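Local structure of minor fimbrium anchoring subunit Mfa2 (Porphyromonas gingivalis, 5NFI) at residues Phe225-Leu229 against Val230-Leu234. The protein anchors the minor (Mfa1) fimbriae in the outer membrane through its interaction with Mfa1 and regulates fimbrial length. Numbering follows the deposited sequence.
Sequences FRTDL and VGAIL
Asp-228 caps the short helix 229-233 by reaching forward to Gly-231: its OD2 accepts from Gly-231 N at 2.7 Å, using the lone pair turned away from OD1. With CG anti to the backbone N (chi1 -170°), the carboxylate is carried forward to the amino end of the helix, within bonding range of Gly-231 N, and there OD2 also lies 3.5 Å from Val-230 CB. The other oxygen, OD1, takes a hydrogen bond from Asn-211 N; each carboxylate oxygen thus has a backbone N-H partner, which probably fixes its rotation. This is a classic N-cap, here formed by the last residue of a strand. The helix might also be expected to steady the negative charge through its amino-terminal dipole.

The backbone of Asp-228 starts the helical bonding as well. Its O receives Ala-232 N at 2.8 Å, almost in line with the carbonyl, and one residue on Leu-229 O takes Ile-233 N at 2.9 Å. Ala-232 CB sits 3.5 Å from Asp-228 O, tucked back against the strand end, whereas Thr-227 OG1 approaches that methyl only loosely, at 4.3 Å.

Burial divides the turn. Leu-229 and Ile-233, one turn apart, share the buried face, though their side chains barely meet (Leu-229 CD1 to Ile-233 CG1, 4.5 Å). On the solvent side Asp-228 and Gly-231 are partly exposed, yet the capping bond holds them together.

Strand 222-228 pairs antiparallel with 211-217, and the helix leaves its end with Leu-229 resting on Ile-252 and Ile-273, and Ile-233 on Phe-250 and Ile-273, across strands 249-258 and 266-273.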
ATOM      1  N   PHE A 225      -6.869  23.567   6.401  1.00 57.38           N
ATOM      2  CA  PHE A 225      -5.536  22.956   6.418  1.00 57.07           C
ATOM      3  C   PHE A 225      -5.286  21.969   5.270  1.00 58.90           C
ATOM      4  O   PHE A 225      -6.173  21.212   4.870  1.00 58.18           O
ATOM      5  CB  PHE A 225      -5.314  22.267   7.758  1.00 54.80           C
ATOM      6  CG  PHE A 225      -4.005  21.543   7.863  1.00 54.43           C
ATOM      7  CD1 PHE A 225      -2.836  22.232   8.117  1.00 55.27           C
ATOM      8  CD2 PHE A 225      -3.942  20.159   7.721  1.00 53.42           C
ATOM      9  CE1 PHE A 225      -1.626  21.573   8.227  1.00 55.20           C
ATOM     10  CE2 PHE A 225      -2.725  19.492   7.831  1.00 53.28           C
ATOM     11  CZ  PHE A 225      -1.568  20.205   8.089  1.00 54.20           C
ATOM     12  N   ARG A 226      -4.062  21.984   4.750  1.00 61.47           N
ATOM     13  CA  ARG A 226      -3.641  21.064   3.697  1.00 62.49           C
ATOM     14  C   ARG A 226      -2.128  20.842   3.737  1.00 62.29           C
ATOM     15  O   ARG A 226      -1.359  21.798   3.744  1.00 64.22           O
ATOM     16  CB  ARG A 226      -4.066  21.595   2.326  1.00 65.48           C
ATOM     17  CG  ARG A 226      -3.163  21.159   1.180  1.00 68.35           C
ATOM     18  CD  ARG A 226      -3.666  21.657  -0.166  1.00 71.85           C
ATOM     19  NE  ARG A 226      -4.819  20.882  -0.626  1.00 73.76           N
ATOM     20  CZ  ARG A 226      -4.765  19.914  -1.541  1.00 76.15           C
ATOM     21  NH1 ARG A 226      -3.604  19.596  -2.112  1.00 77.95           N
ATOM     22  NH2 ARG A 226      -5.873  19.263  -1.892  1.00 76.05           N
ATOM     23  N   THR A 227      -1.696  19.584   3.776  1.00 60.19           N
ATOM     24  CA  THR A 227      -0.260  19.271   3.666  1.00 60.14           C
ATOM     25  C   THR A 227       0.011  17.931   2.973  1.00 58.86           C
ATOM     26  O   THR A 227      -0.823  17.015   3.004  1.00 57.64           O
ATOM     27  CB  THR A 227       0.432  19.230   5.044  1.00 60.64           C
ATOM     28  OG1 THR A 227       1.836  19.032   4.861  1.00 62.10           O
ATOM     29  CG2 THR A 227      -0.099  18.093   5.893  1.00 59.25           C
ATOM     30  N   ASP A 228       1.174  17.799   2.349  1.00 58.59           N
ATOM     31  CA  ASP A 228       1.539  16.488   1.841  1.00 56.89           C
ATOM     32  C   ASP A 228       2.074  15.612   2.961  1.00 54.21           C
ATOM     33  O   ASP A 228       3.168  15.854   3.480  1.00 55.06           O
ATOM     34  CB  ASP A 228       2.575  16.572   0.731  1.00 59.84           C
ATOM     35  CG  ASP A 228       2.775  15.243   0.048  1.00 61.22           C
ATOM     36  OD1 ASP A 228       2.050  14.968  -0.936  1.00 61.69           O
ATOM     37  OD2 ASP A 228       3.626  14.455   0.520  1.00 61.78           O
ATOM     38  N   LEU A 229       1.296  14.592   3.309  1.00 51.33           N
ATOM     39  CA  LEU A 229       1.624  13.646   4.367  1.00 50.54           C
ATOM     40  C   LEU A 229       3.005  13.014   4.233  1.00 51.98           C
ATOM     41  O   LEU A 229       3.764  12.944   5.203  1.00 52.66           O
ATOM     42  CB  LEU A 229       0.575  12.546   4.407  1.00 49.48           C
ATOM     43  CG  LEU A 229       0.618  11.650   5.640  1.00 49.60           C
ATOM     44  CD1 LEU A 229       0.867  12.502   6.883  1.00 50.31           C
ATOM     45  CD2 LEU A 229      -0.689  10.873   5.771  1.00 48.04           C
ATOM     46  N   VAL A 230       3.336  12.557   3.034  1.00 52.62           N
ATOM     47  CA  VAL A 230       4.618  11.917   2.839  1.00 54.81           C
ATOM     48  C   VAL A 230       5.741  12.939   3.011  1.00 58.98           C
ATOM     49  O   VAL A 230       6.734  12.670   3.705  1.00 60.52           O
ATOM     50  CB  VAL A 230       4.702  11.230   1.461  1.00 53.98           C
ATOM     51  CG1 VAL A 230       6.131  10.801   1.154  1.00 55.31           C
ATOM     52  CG2 VAL A 230       3.773  10.032   1.427  1.00 51.53           C
ATOM     53  N   GLY A 231       5.580  14.107   2.396  1.00 61.04           N
ATOM     54  CA  GLY A 231       6.547  15.181   2.544  1.00 64.44           C
ATOM     55  C   GLY A 231       6.797  15.541   4.001  1.00 65.44           C
ATOM     56  O   GLY A 231       7.939  15.552   4.462  1.00 67.21           O
ATOM     57  N   ALA A 232       5.713  15.832   4.718  1.00 64.51           N
ATOM     58  CA  ALA A 232       5.760  16.073   6.153  1.00 64.36           C
ATOM     59  C   ALA A 232       6.578  14.994   6.836  1.00 65.89           C
ATOM     60  O   ALA A 232       7.495  15.294   7.599  1.00 67.46           O
ATOM     61  CB  ALA A 232       4.362  16.118   6.733  1.00 61.62           C
ATOM     62  N   ILE A 233       6.255  13.740   6.542  1.00 65.35           N
ATOM     63  CA  ILE A 233       6.964  12.624   7.144  1.00 67.38           C
ATOM     64  C   ILE A 233       8.454  12.690   6.869  1.00 70.95           C
ATOM     65  O   ILE A 233       9.256  12.701   7.791  1.00 72.80           O
ATOM     66  CB  ILE A 233       6.431  11.289   6.639  1.00 67.13           C
ATOM     67  CG1 ILE A 233       5.083  11.000   7.293  1.00 65.37           C
ATOM     68  CG2 ILE A 233       7.433  10.170   6.920  1.00 68.54           C
ATOM     69  CD1 ILE A 233       4.549   9.643   6.976  1.00 64.33           C
ATOM     70  N   LEU A 234       8.817  12.776   5.597  1.00 72.46           N
ATOM     71  CA  LEU A 234      10.213  12.700   5.210  1.00 75.47           C
ATOM     72  C   LEU A 234      11.002  13.960   5.532  1.00 78.04           C
ATOM     73  O   LEU A 234      12.091  14.165   4.989  1.00 80.41           O
ATOM     74  CB  LEU A 234      10.318  12.383   3.723  1.00 76.20           C
ATOM     75  CG  LEU A 234       9.873  10.947   3.427  1.00 75.24           C
ATOM     76  CD1 LEU A 234      10.197  10.548   1.991  1.00 76.43           C
ATOM     77  CD2 LEU A 234      10.482   9.948   4.425  1.00 75.47           C
TER